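Local atomic coordinates of AAR187Cp (Eremothecium gossypii, PDB entry 3ZIL), a protein that probably regulates sister-chromatid cohesion through cohesin, as the fungal Wpl1 member of the Wapl family, represented here by its all-helical C-terminal Wap1 domain. Residues Q209-L214 / K229-L234; S202-Y207 / H237-E242; G167-L172 / S189-N194; S250-L255 / G283-I288. All blocks are in the same frame, centred on the assembly; numbering follows the deposited sequence.

Contact 1: residues Q209-L214 / K229-L234; sequences QAFQTL and KCLIKL
CB of Cys-230 meets CD1 of Leu-214 at 3.7 Å, while the cysteine sulfur lies against Leu-191 of helix 185-193. One residue on, Leu-231 reaches across with a single methyl. Its CD2 sits 3.6 Å from CD1 of the Phe-211 ring, approached obliquely, and 3.7 Å from CB of Leu-214, so that one carbon fills the notch between two residues of the facing helix. Phe-211 holds its CG anti to the backbone N (chi1 170°), which carries the ring outward to where Leu-231 lies, and the Leu-231 side chain crosses it at about a right angle. A turn later Leu-234 does likewise with CD1, which packs 3.8 Å from CD1 of Leu-214 and 3.9 Å from CA of Phe-211, with CB of Ala-210 a little farther off. The small Ala-210 probably leaves room for this methyl. No hydrogen bond spans the contact; all six touching residues are buried and apolar in what they offer. Helices 201-215 and 225-235 run roughly antiparallel, their local axes 10.0 Å apart at 142°, the arrangement of an antiparallel helical hairpin within the all-helical Wap1 domain.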
loop_
_atom_site.group_PDB
_atom_site.type_symbol
_atom_site.label_atom_id
_atom_site.label_comp_id
_atom_site.label_asym_id
_atom_site.label_seq_id
_atom_site.Cartn_x
_atom_site.Cartn_y
_atom_site.Cartn_z
ATOM N N GLN A 209 14.105 4.962 -4.245
ATOM C CA GLN A 209 14.379 4.499 -2.887
ATOM C C GLN A 209 13.446 3.476 -2.389
ATOM O O GLN A 209 13.889 2.428 -1.848
ATOM C CB GLN A 209 14.334 5.689 -1.856
ATOM C CG GLN A 209 15.362 6.739 -2.193
ATOM C CD GLN A 209 15.293 7.935 -1.279
ATOM O OE1 GLN A 209 15.058 7.789 -0.063
ATOM N NE2 GLN A 209 15.425 9.139 -1.858
ATOM N N ALA A 210 12.140 3.764 -2.511
ATOM C CA ALA A 210 11.113 2.877 -2.031
ATOM C C ALA A 210 11.181 1.538 -2.796
ATOM O O ALA A 210 10.995 0.443 -2.214
ATOM C CB ALA A 210 9.703 3.520 -2.245
ATOM N N PHE A 211 11.344 1.612 -4.114
ATOM C CA PHE A 211 11.417 0.372 -4.878
ATOM C C PHE A 211 12.651 -0.502 -4.411
ATOM O O PHE A 211 12.543 -1.681 -4.139
ATOM C CB PHE A 211 11.539 0.688 -6.373
ATOM C CG PHE A 211 11.859 -0.521 -7.216
ATOM C CD1 PHE A 211 10.889 -1.431 -7.558
ATOM C CD2 PHE A 211 13.230 -0.772 -7.609
ATOM C CE1 PHE A 211 11.205 -2.562 -8.318
ATOM C CE2 PHE A 211 13.533 -1.896 -8.390
ATOM C CZ PHE A 211 12.534 -2.804 -8.716
ATOM N N GLN A 212 13.787 0.132 -4.225
ATOM C CA GLN A 212 14.958 -0.634 -3.762
ATOM C C GLN A 212 14.674 -1.226 -2.377
ATOM O O GLN A 212 15.129 -2.334 -2.056
ATOM C CB GLN A 212 16.151 0.285 -3.750
ATOM C CG GLN A 212 16.462 0.710 -5.196
ATOM C CD GLN A 212 17.492 1.812 -5.302
ATOM O OE1 GLN A 212 18.213 2.104 -4.321
ATOM N NE2 GLN A 212 17.548 2.491 -6.483
ATOM N N THR A 213 13.891 -0.521 -1.554
ATOM C CA THR A 213 13.605 -1.071 -0.273
ATOM C C THR A 213 12.715 -2.272 -0.375
ATOM O O THR A 213 12.996 -3.295 0.249
ATOM C CB THR A 213 12.985 -0.055 0.646
ATOM O OG1 THR A 213 13.939 0.982 0.823
ATOM C CG2 THR A 213 12.650 -0.642 1.973
ATOM N N LEU A 214 11.644 -2.163 -1.143
ATOM C CA LEU A 214 10.667 -3.261 -1.232
ATOM C C LEU A 214 11.307 -4.429 -1.974
ATOM O O LEU A 214 11.084 -5.586 -1.631
ATOM C CB LEU A 214 9.381 -2.785 -1.926
ATOM C CG LEU A 214 8.621 -1.672 -1.206
ATOM C CD1 LEU A 214 7.401 -1.409 -2.091
ATOM C CD2 LEU A 214 8.156 -2.140 0.190
ATOM N N LYS A 229 1.453 -4.829 -5.461
ATOM C CA LYS A 229 0.855 -3.669 -6.082
ATOM C C LYS A 229 1.719 -2.439 -5.931
ATOM O O LYS A 229 1.829 -1.664 -6.896
ATOM C CB LYS A 229 -0.545 -3.367 -5.529
ATOM C CG LYS A 229 -1.541 -4.480 -5.923
ATOM C CD LYS A 229 -2.859 -4.265 -5.140
ATOM C CE LYS A 229 -3.741 -5.509 -5.159
ATOM N NZ LYS A 229 -5.190 -5.171 -5.176
ATOM N N CYS A 230 2.342 -2.249 -4.753
ATOM C CA CYS A 230 3.275 -1.132 -4.712
ATOM C C CYS A 230 4.375 -1.297 -5.754
ATOM O O CYS A 230 4.707 -0.309 -6.450
ATOM C CB CYS A 230 3.900 -0.963 -3.321
ATOM S SG CYS A 230 2.593 -0.627 -2.083
ATOM N N LEU A 231 4.944 -2.500 -5.858
ATOM C CA LEU A 231 6.087 -2.740 -6.760
ATOM C C LEU A 231 5.658 -2.500 -8.215
ATOM O O LEU A 231 6.406 -1.878 -9.031
ATOM C CB LEU A 231 6.695 -4.138 -6.613
ATOM C CG LEU A 231 7.559 -4.416 -5.390
ATOM C CD1 LEU A 231 7.680 -5.895 -5.060
ATOM C CD2 LEU A 231 8.970 -3.711 -5.460
ATOM N N ILE A 232 4.460 -2.950 -8.544
ATOM C CA ILE A 232 3.952 -2.708 -9.921
ATOM C C ILE A 232 3.834 -1.157 -10.174
ATOM O O ILE A 232 4.442 -0.602 -11.121
ATOM C CB ILE A 232 2.584 -3.387 -10.117
ATOM C CG1 ILE A 232 2.755 -4.892 -10.188
ATOM C CG2 ILE A 232 1.870 -2.766 -11.294
ATOM C CD1 ILE A 232 1.455 -5.637 -10.055
ATOM N N LYS A 233 3.107 -0.489 -9.292
ATOM C CA LYS A 233 2.944 0.917 -9.358
ATOM C C LYS A 233 4.237 1.684 -9.421
ATOM O O LYS A 233 4.322 2.588 -10.175
ATOM C CB LYS A 233 2.011 1.493 -8.292
ATOM C CG LYS A 233 1.330 2.773 -8.766
ATOM C CD LYS A 233 0.032 3.159 -8.094
ATOM C CE LYS A 233 -0.371 4.583 -8.416
ATOM N NZ LYS A 233 -1.290 5.242 -7.459
ATOM N N LEU A 234 5.232 1.293 -8.653
ATOM C CA LEU A 234 6.517 2.018 -8.709
ATOM C C LEU A 234 7.216 1.747 -10.061
ATOM O O LEU A 234 7.791 2.639 -10.653
ATOM C CB LEU A 234 7.417 1.650 -7.540
ATOM C CG LEU A 234 6.966 1.957 -6.079
ATOM C CD1 LEU A 234 7.627 1.034 -5.022
ATOM C CD2 LEU A 234 7.292 3.417 -5.860
#

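Contact 2: residues S202-Y207 / H237-E242; sequences SDIEEY and HTTVLE
Tyr-207 and Val-240 make the main apolar contact: CG2 of Val-240 lies 3.5 Å from CB of Tyr-207, at the root of the aromatic side chain. That methyl stands anti to the carbonyl carbon of Val-240, beside its backbone N, which turns it to the facing helix. The CA atoms of these two residues are the nearest pair across the segments, at 6.5 Å. The aromatic contact is looser. The ring of Tyr-207 brings its CD2 to 4.0 Å from CD2 of His-237, the two planes inclined at 45° with centroids 5.6 Å apart, so the rings meet obliquely. CE2 of the tyrosine lies over one face of the imidazole. Behind the tyrosine, its own helix supplies the carbonyl O of Asp-203 over one ring face, and its hydroxyl is bonded to the backbone N of Val-196. A mixed contact completes the set: Ile-204 crosses Thr-239 at about a right angle, with CG2 and CD1 both turned to the threonine OG1. No hydrogen bond joins the segments. Helix 201-215 meets the short helix 238-243 at 56°, with local axes 9.2 Å apart. Helix 225-235 reaches Tyr-207 through Leu-234, helix 168-178 through Val-169, and Pro-199 of a loop touches both Ile-204 and His-237.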
loop_
_atom_site.group_PDB
_atom_site.type_symbol
_atom_site.label_atom_id
_atom_site.label_comp_id
_atom_site.label_asym_id
_atom_site.label_seq_id
_atom_site.Cartn_x
_atom_site.Cartn_y
_atom_site.Cartn_z
ATOM N N SER A 202 12.242 14.850 -8.222
ATOM C CA SER A 202 12.321 14.539 -6.832
ATOM C C SER A 202 11.401 13.332 -6.371
ATOM O O SER A 202 11.802 12.416 -5.588
ATOM C CB SER A 202 11.974 15.798 -6.043
ATOM O OG SER A 202 11.825 15.440 -4.703
ATOM N N ASP A 203 10.173 13.345 -6.832
ATOM C CA ASP A 203 9.316 12.167 -6.583
ATOM C C ASP A 203 9.935 10.867 -7.089
ATOM O O ASP A 203 9.792 9.807 -6.453
ATOM C CB ASP A 203 7.991 12.306 -7.305
ATOM C CG ASP A 203 7.242 13.532 -6.929
ATOM O OD1 ASP A 203 7.371 14.032 -5.804
ATOM O OD2 ASP A 203 6.472 13.970 -7.794
ATOM N N ILE A 204 10.552 10.946 -8.280
ATOM C CA ILE A 204 11.186 9.790 -8.897
ATOM C C ILE A 204 12.332 9.250 -8.033
ATOM O O ILE A 204 12.479 8.004 -7.833
ATOM C CB ILE A 204 11.554 10.038 -10.392
ATOM C CG1 ILE A 204 10.315 9.878 -11.256
ATOM C CG2 ILE A 204 12.577 9.031 -10.936
ATOM C CD1 ILE A 204 10.527 10.456 -12.646
ATOM N N GLU A 205 13.101 10.137 -7.429
ATOM C CA GLU A 205 14.162 9.635 -6.578
ATOM C C GLU A 205 13.549 8.950 -5.349
ATOM O O GLU A 205 14.073 7.942 -4.874
ATOM C CB GLU A 205 15.192 10.708 -6.179
ATOM C CG GLU A 205 16.005 11.100 -7.400
ATOM C CD GLU A 205 17.136 12.015 -7.092
ATOM O OE1 GLU A 205 17.343 12.307 -5.886
ATOM O OE2 GLU A 205 17.775 12.469 -8.063
ATOM N N GLU A 206 12.480 9.505 -4.834
ATOM C CA GLU A 206 11.761 8.835 -3.682
ATOM C C GLU A 206 11.229 7.471 -4.108
ATOM O O GLU A 206 11.378 6.471 -3.384
ATOM C CB GLU A 206 10.572 9.665 -3.228
ATOM C CG GLU A 206 10.944 10.867 -2.344
ATOM C CD GLU A 206 9.685 11.548 -1.778
ATOM O OE1 GLU A 206 8.783 10.901 -1.183
ATOM O OE2 GLU A 206 9.553 12.751 -1.991
ATOM N N TYR A 207 10.647 7.429 -5.313
ATOM C CA TYR A 207 10.146 6.163 -5.872
ATOM C C TYR A 207 11.272 5.115 -6.056
ATOM O O TYR A 207 11.067 3.951 -5.707
ATOM C CB TYR A 207 9.250 6.278 -7.123
ATOM C CG TYR A 207 8.083 7.219 -6.987
ATOM C CD1 TYR A 207 7.684 7.729 -5.729
ATOM C CD2 TYR A 207 7.375 7.636 -8.111
ATOM C CE1 TYR A 207 6.612 8.632 -5.640
ATOM C CE2 TYR A 207 6.321 8.575 -8.009
ATOM C CZ TYR A 207 5.939 9.057 -6.780
ATOM O OH TYR A 207 4.868 9.965 -6.675
ATOM N N HIS A 237 6.937 3.667 -13.648
ATOM C CA HIS A 237 7.859 4.745 -14.044
ATOM C C HIS A 237 9.154 4.146 -14.399
ATOM O O HIS A 237 9.878 3.621 -13.528
ATOM C CB HIS A 237 8.006 5.706 -12.861
ATOM C CG HIS A 237 6.685 6.196 -12.373
ATOM N ND1 HIS A 237 6.019 7.169 -13.002
ATOM C CD2 HIS A 237 5.843 5.727 -11.337
ATOM C CE1 HIS A 237 4.825 7.338 -12.413
ATOM N NE2 HIS A 237 4.735 6.450 -11.377
ATOM N N THR A 238 9.451 4.154 -15.697
ATOM C CA THR A 238 10.592 3.409 -16.215
ATOM C C THR A 238 11.878 3.991 -15.693
ATOM O O THR A 238 12.847 3.251 -15.513
ATOM C CB THR A 238 10.616 3.318 -17.767
ATOM O OG1 THR A 238 10.483 4.620 -18.284
ATOM C CG2 THR A 238 9.424 2.526 -18.263
ATOM N N THR A 239 11.897 5.291 -15.381
ATOM C CA THR A 239 13.116 5.825 -14.779
ATOM C C THR A 239 13.463 5.216 -13.380
ATOM O O THR A 239 14.643 5.118 -13.045
ATOM C CB THR A 239 13.257 7.366 -14.831
ATOM O OG1 THR A 239 12.549 7.960 -13.776
ATOM C CG2 THR A 239 12.699 7.919 -16.065
ATOM N N VAL A 240 12.447 4.768 -12.616
ATOM C CA VAL A 240 12.653 3.932 -11.396
ATOM C C VAL A 240 13.397 2.651 -11.703
ATOM O O VAL A 240 14.249 2.210 -10.948
ATOM C CB VAL A 240 11.297 3.564 -10.672
ATOM C CG1 VAL A 240 11.532 2.548 -9.594
ATOM C CG2 VAL A 240 10.616 4.812 -10.052
ATOM N N LEU A 241 13.074 2.015 -12.833
ATOM C CA LEU A 241 13.808 0.815 -13.246
ATOM C C LEU A 241 15.307 1.128 -13.592
ATOM O O LEU A 241 16.237 0.395 -13.176
ATOM C CB LEU A 241 13.042 0.179 -14.476
ATOM C CG LEU A 241 11.592 -0.322 -14.132
ATOM C CD1 LEU A 241 10.942 -0.906 -15.437
ATOM C CD2 LEU A 241 11.753 -1.459 -13.114
ATOM N N GLU A 242 15.561 2.222 -14.324
ATOM C CA GLU A 242 16.953 2.640 -14.623
ATOM C C GLU A 242 17.789 2.985 -13.414
ATOM O O GLU A 242 19.002 2.523 -13.231
ATOM C CB GLU A 242 16.881 3.884 -15.503
ATOM C CG GLU A 242 16.448 3.446 -16.867
ATOM C CD GLU A 242 16.146 4.606 -17.786
ATOM O OE1 GLU A 242 16.502 5.770 -17.457
ATOM O OE2 GLU A 242 15.557 4.338 -18.853
#

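Contact 3: residues G167-L172 / S189-N194; sequences GAVPAL and SLLENN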
loop_
_atom_site.group_PDB
_atom_site.type_symbol
_atom_site.label_atom_id
_atom_site.label_comp_id
_atom_site.label_asym_id
_atom_site.label_seq_id
_atom_site.Cartn_x
_atom_site.Cartn_y
_atom_site.Cartn_z
ATOM N N GLY A 167 7.680 12.578 1.110
ATOM C CA GLY A 167 8.551 11.693 1.918
ATOM C C GLY A 167 7.806 10.419 2.371
ATOM O O GLY A 167 8.430 9.513 2.929
ATOM N N ALA A 168 6.511 10.327 2.038
ATOM C CA ALA A 168 5.590 9.197 2.469
ATOM C C ALA A 168 5.970 7.874 1.853
ATOM O O ALA A 168 6.015 6.802 2.507
ATOM C CB ALA A 168 4.137 9.537 2.100
ATOM N N VAL A 169 6.238 7.915 0.557
ATOM C CA VAL A 169 6.441 6.617 -0.160
ATOM C C VAL A 169 7.750 5.862 0.344
ATOM O O VAL A 169 7.708 4.684 0.727
ATOM C CB VAL A 169 6.379 6.855 -1.674
ATOM C CG1 VAL A 169 6.863 5.629 -2.485
ATOM C CG2 VAL A 169 4.961 7.267 -2.099
ATOM N N PRO A 170 8.882 6.559 0.435
ATOM C CA PRO A 170 10.021 5.813 0.986
ATOM C C PRO A 170 9.866 5.531 2.483
ATOM O O PRO A 170 10.384 4.515 2.926
ATOM C CB PRO A 170 11.239 6.769 0.808
ATOM C CG PRO A 170 10.751 8.023 0.164
ATOM C CD PRO A 170 9.247 7.898 -0.091
ATOM N N ALA A 171 9.229 6.420 3.271
ATOM C CA ALA A 171 9.164 6.188 4.707
ATOM C C ALA A 171 8.246 4.968 4.966
ATOM O O ALA A 171 8.516 4.140 5.838
ATOM C CB ALA A 171 8.668 7.412 5.484
ATOM N N LEU A 172 7.197 4.821 4.171
ATOM C CA LEU A 172 6.327 3.646 4.377
ATOM C C LEU A 172 7.014 2.318 3.997
ATOM O O LEU A 172 6.752 1.241 4.607
ATOM C CB LEU A 172 5.042 3.819 3.662
ATOM C CG LEU A 172 4.089 4.855 4.277
ATOM C CD1 LEU A 172 3.086 5.301 3.222
ATOM C CD2 LEU A 172 3.377 4.332 5.585
ATOM N N SER A 189 -1.353 0.142 1.012
ATOM C CA SER A 189 -2.342 1.001 0.352
ATOM C C SER A 189 -1.989 2.494 0.424
ATOM O O SER A 189 -2.031 3.154 -0.561
ATOM C CB SER A 189 -3.751 0.750 0.926
ATOM O OG SER A 189 -4.541 1.858 0.521
ATOM N N LEU A 190 -1.609 3.031 1.594
ATOM C CA LEU A 190 -1.164 4.383 1.650
ATOM C C LEU A 190 0.113 4.711 0.785
ATOM O O LEU A 190 0.220 5.769 0.180
ATOM C CB LEU A 190 -0.813 4.666 3.131
ATOM C CG LEU A 190 -1.912 4.718 4.133
ATOM C CD1 LEU A 190 -1.309 4.683 5.523
ATOM C CD2 LEU A 190 -2.855 5.933 3.834
ATOM N N LEU A 191 1.084 3.805 0.787
ATOM C CA LEU A 191 2.245 3.892 -0.075
ATOM C C LEU A 191 1.776 3.996 -1.557
ATOM O O LEU A 191 2.154 4.926 -2.267
ATOM C CB LEU A 191 3.169 2.688 0.149
ATOM C CG LEU A 191 4.627 2.768 -0.458
ATOM C CD1 LEU A 191 5.449 1.611 0.191
ATOM C CD2 LEU A 191 4.636 2.735 -2.005
ATOM N N GLU A 192 0.932 3.074 -1.983
ATOM C CA GLU A 192 0.425 3.002 -3.344
ATOM C C GLU A 192 -0.326 4.278 -3.724
ATOM O O GLU A 192 -0.089 4.870 -4.743
ATOM C CB GLU A 192 -0.490 1.800 -3.480
ATOM C CG GLU A 192 -0.873 1.359 -4.869
ATOM C CD GLU A 192 -2.059 0.414 -4.889
ATOM O OE1 GLU A 192 -2.214 -0.451 -4.056
ATOM O OE2 GLU A 192 -2.840 0.569 -5.775
ATOM N N ASN A 193 -1.206 4.702 -2.845
ATOM C CA ASN A 193 -1.947 5.924 -3.090
ATOM C C ASN A 193 -1.171 7.229 -3.000
ATOM O O ASN A 193 -1.732 8.246 -3.311
ATOM C CB ASN A 193 -3.263 5.980 -2.296
ATOM C CG ASN A 193 -4.188 4.852 -2.702
ATOM O OD1 ASN A 193 -4.723 4.124 -1.880
ATOM N ND2 ASN A 193 -4.283 4.634 -3.967
ATOM N N ASN A 194 0.118 7.198 -2.638
ATOM C CA ASN A 194 0.881 8.411 -2.583
ATOM C C ASN A 194 1.941 8.447 -3.710
ATOM O O ASN A 194 2.839 9.269 -3.693
ATOM C CB ASN A 194 1.526 8.543 -1.205
ATOM C CG ASN A 194 0.600 9.207 -0.191
ATOM O OD1 ASN A 194 0.667 10.407 -0.043
ATOM N ND2 ASN A 194 -0.306 8.431 0.470
#
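Val-169 and Leu-191 form the tight heart of this contact, their CA atoms only 5.0 Å apart. The two side chains cross at about a right angle, CG1 of Val-169 resting 3.7 Å from CD2 of Leu-191. The other valine methyl, CG2, turns toward Asn-194, 3.3 Å from its carbonyl O. Leu-172 packs against backbone as much as side chain: its CD1 comes to 3.5 Å from the N of Leu-191 and 4.0 Å from CB of Leu-190. Leu-191 holds its CG anti to its backbone N (chi1 -167°), sending the branch toward Val-169 and past the CB of Leu-172. With an alanine here CG1 of Val-169 would probably be left without its partner and a gap would open between the helices, though CD1 of Leu-172 would still meet the backbone. The looser part is the Ala-168 end, where CB stands 4.2 Å from OD1 of Asn-194. This buried amide is nevertheless firmly fixed: ND2 gives a hydrogen bond of 2.7 Å to the O of Leu-190, nearly in the amide plane and fairly straight at 160°, and OD1 accepts from the backbone N of Val-165. Ser-189, Glu-192 and the exposed Asn-193 start out away from the facing helix, Glu-192 packing on Lys-229 of helix 225-235. Gly-167, with a positive phi, precedes helix 168-178 at the N-cap position. The local axes run 8.8 Å apart at 152°, so helices 168-178 and 185-193 pair as an antiparallel helical hairpin, a recurring element of all-helical domains such as this Wap1 domain.

Contact 4: residues S250-L255 / G283-I288; sequences SLVRSL and GLLLNI
Leu-255 and Leu-284 meet most tightly, CD1 of the first lying 3.5 Å from CD2 of the second, closer than usual for two carbons, as their side chains cross at about a right angle. The two leucines differ in their torsions: Leu-255 holds CG anti to its carbonyl carbon (chi1 -69°), whereas Leu-284 holds CG anti to its backbone N (chi1 173°). Leu-285 adopts the first form, and although its CB leaves the helix at an angle to the contact, its end swings inward until CG is 3.8 Å from CB of Leu-255. An alanine in place of Leu-285 would probably leave the CB side of Leu-255 without its neighbour and open a gap there. Ile-288 uses both of its branches. CG2 slides past CG2 of Val-252 at 3.7 Å, the two side chains running in opposite directions, while CD1, carried on the other branch, ends 3.6 Å from CD2 of Leu-251. Helices 248-261 and 272-289 lie at 151°. Every touching side chain is a buried aliphatic, so the pairing rests on shape fit and exclusion of water, and no hydrogen bond or charge pair across the segments adds to it.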
loop_
_atom_site.group_PDB
_atom_site.type_symbol
_atom_site.label_atom_id
_atom_site.label_comp_id
_atom_site.label_asym_id
_atom_site.label_seq_id
_atom_site.Cartn_x
_atom_site.Cartn_y
_atom_site.Cartn_z
ATOM N N SER A 250 17.829 -9.934 -9.778
ATOM C CA SER A 250 17.516 -10.620 -8.553
ATOM C C SER A 250 15.990 -10.671 -8.308
ATOM O O SER A 250 15.376 -11.701 -7.902
ATOM C CB SER A 250 18.177 -9.886 -7.372
ATOM O OG SER A 250 18.042 -10.786 -6.323
ATOM N N LEU A 251 15.345 -9.546 -8.461
ATOM C CA LEU A 251 13.891 -9.571 -8.316
ATOM C C LEU A 251 13.251 -10.570 -9.357
ATOM O O LEU A 251 12.393 -11.421 -9.039
ATOM C CB LEU A 251 13.378 -8.160 -8.468
ATOM C CG LEU A 251 11.869 -7.892 -8.413
ATOM C CD1 LEU A 251 11.298 -8.479 -7.088
ATOM C CD2 LEU A 251 11.594 -6.386 -8.564
ATOM N N VAL A 252 13.608 -10.436 -10.606
ATOM C CA VAL A 252 13.169 -11.366 -11.621
ATOM C C VAL A 252 13.369 -12.844 -11.194
ATOM O O VAL A 252 12.403 -13.635 -11.360
ATOM C CB VAL A 252 13.874 -11.012 -12.966
ATOM C CG1 VAL A 252 13.683 -12.117 -14.018
ATOM C CG2 VAL A 252 13.282 -9.692 -13.488
ATOM N N ARG A 253 14.561 -13.239 -10.640
ATOM C CA ARG A 253 14.698 -14.667 -10.217
ATOM C C ARG A 253 13.625 -15.054 -9.266
ATOM O O ARG A 253 13.020 -16.087 -9.483
ATOM C CB ARG A 253 16.016 -15.074 -9.478
ATOM C CG ARG A 253 17.247 -14.659 -10.178
ATOM C CD ARG A 253 18.569 -15.323 -9.696
ATOM N NE ARG A 253 19.515 -14.789 -10.675
ATOM C CZ ARG A 253 20.281 -13.704 -10.512
ATOM N NH1 ARG A 253 20.365 -13.054 -9.333
ATOM N NH2 ARG A 253 21.025 -13.300 -11.528
ATOM N N SER A 254 13.498 -14.277 -8.158
ATOM C CA SER A 254 12.493 -14.529 -7.140
ATOM C C SER A 254 11.117 -14.684 -7.722
ATOM O O SER A 254 10.411 -15.671 -7.404
ATOM C CB SER A 254 12.489 -13.433 -6.074
ATOM O OG SER A 254 13.795 -13.443 -5.537
ATOM N N LEU A 255 10.724 -13.726 -8.555
ATOM C CA LEU A 255 9.400 -13.777 -9.151
ATOM C C LEU A 255 9.290 -14.994 -10.072
ATOM O O LEU A 255 8.219 -15.704 -10.039
ATOM C CB LEU A 255 9.057 -12.487 -9.943
ATOM C CG LEU A 255 8.865 -11.258 -9.024
ATOM C CD1 LEU A 255 8.914 -9.967 -9.894
ATOM C CD2 LEU A 255 7.541 -11.362 -8.290
ATOM N N GLY A 283 2.323 -9.446 -13.803
ATOM C CA GLY A 283 2.206 -8.021 -14.087
ATOM C C GLY A 283 3.506 -7.366 -13.642
ATOM O O GLY A 283 4.046 -6.508 -14.354
ATOM N N LEU A 284 4.058 -7.788 -12.502
ATOM C CA LEU A 284 5.322 -7.137 -12.074
ATOM C C LEU A 284 6.500 -7.553 -12.996
ATOM O O LEU A 284 7.264 -6.701 -13.447
ATOM C CB LEU A 284 5.598 -7.361 -10.587
ATOM C CG LEU A 284 6.951 -6.870 -10.113
ATOM C CD1 LEU A 284 7.049 -5.359 -10.322
ATOM C CD2 LEU A 284 7.167 -7.229 -8.659
ATOM N N LEU A 285 6.644 -8.872 -13.253
ATOM C CA LEU A 285 7.530 -9.316 -14.321
ATOM C C LEU A 285 7.420 -8.470 -15.622
ATOM O O LEU A 285 8.460 -8.026 -16.169
ATOM C CB LEU A 285 7.358 -10.787 -14.632
ATOM C CG LEU A 285 7.998 -11.635 -13.499
ATOM C CD1 LEU A 285 7.522 -13.074 -13.540
ATOM C CD2 LEU A 285 9.512 -11.520 -13.636
ATOM N N LEU A 286 6.207 -8.316 -16.118
ATOM C CA LEU A 286 5.944 -7.598 -17.373
ATOM C C LEU A 286 6.494 -6.164 -17.347
ATOM O O LEU A 286 7.143 -5.715 -18.316
ATOM C CB LEU A 286 4.433 -7.618 -17.710
ATOM C CG LEU A 286 4.062 -6.941 -19.074
ATOM C CD1 LEU A 286 4.621 -7.747 -20.239
ATOM C CD2 LEU A 286 2.528 -6.823 -19.238
ATOM N N ASN A 287 6.230 -5.474 -16.229
ATOM C CA ASN A 287 6.732 -4.151 -15.996
ATOM C C ASN A 287 8.259 -4.143 -16.124
ATOM O O ASN A 287 8.829 -3.266 -16.746
ATOM C CB ASN A 287 6.264 -3.589 -14.640
ATOM C CG ASN A 287 5.200 -2.483 -14.820
ATOM O OD1 ASN A 287 4.650 -2.316 -15.939
ATOM N ND2 ASN A 287 4.895 -1.746 -13.739
ATOM N N ILE A 288 8.910 -5.165 -15.611
ATOM C CA ILE A 288 10.402 -5.151 -15.601
ATOM C C ILE A 288 10.896 -5.653 -16.961
ATOM O O ILE A 288 11.764 -4.995 -17.595
ATOM C CB ILE A 288 10.965 -6.071 -14.471
ATOM C CG1 ILE A 288 10.555 -5.548 -13.072
ATOM C CG2 ILE A 288 12.506 -6.213 -14.525
ATOM C CD1 ILE A 288 10.627 -6.602 -11.996
#

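How the contacts relate
From the N terminus, contact 3 closes first, joining helix 168-178 to helix 185-193 through a short connection. Helix 201-215 then serves two contacts: its later half pairs with helix 225-235 in contact 1, and its earlier half meets helix 238-243 in contact 2, whose wider loop encloses contact 1. Contact 4 follows in series, closing helix 248-261 on helix 272-289. No loops cross. Contacts 1 and 2 each touch all the others: Ala-210 touches Val-169 of contact 3, Phe-211 and Leu-234 touch contact 2, Leu-231 reaches Leu-284 of contact 4, and Leu-241 of contact 2 packs on Ile-288. Contacts 3 and 4 do not touch, their nearest atoms being about 11 Å apart.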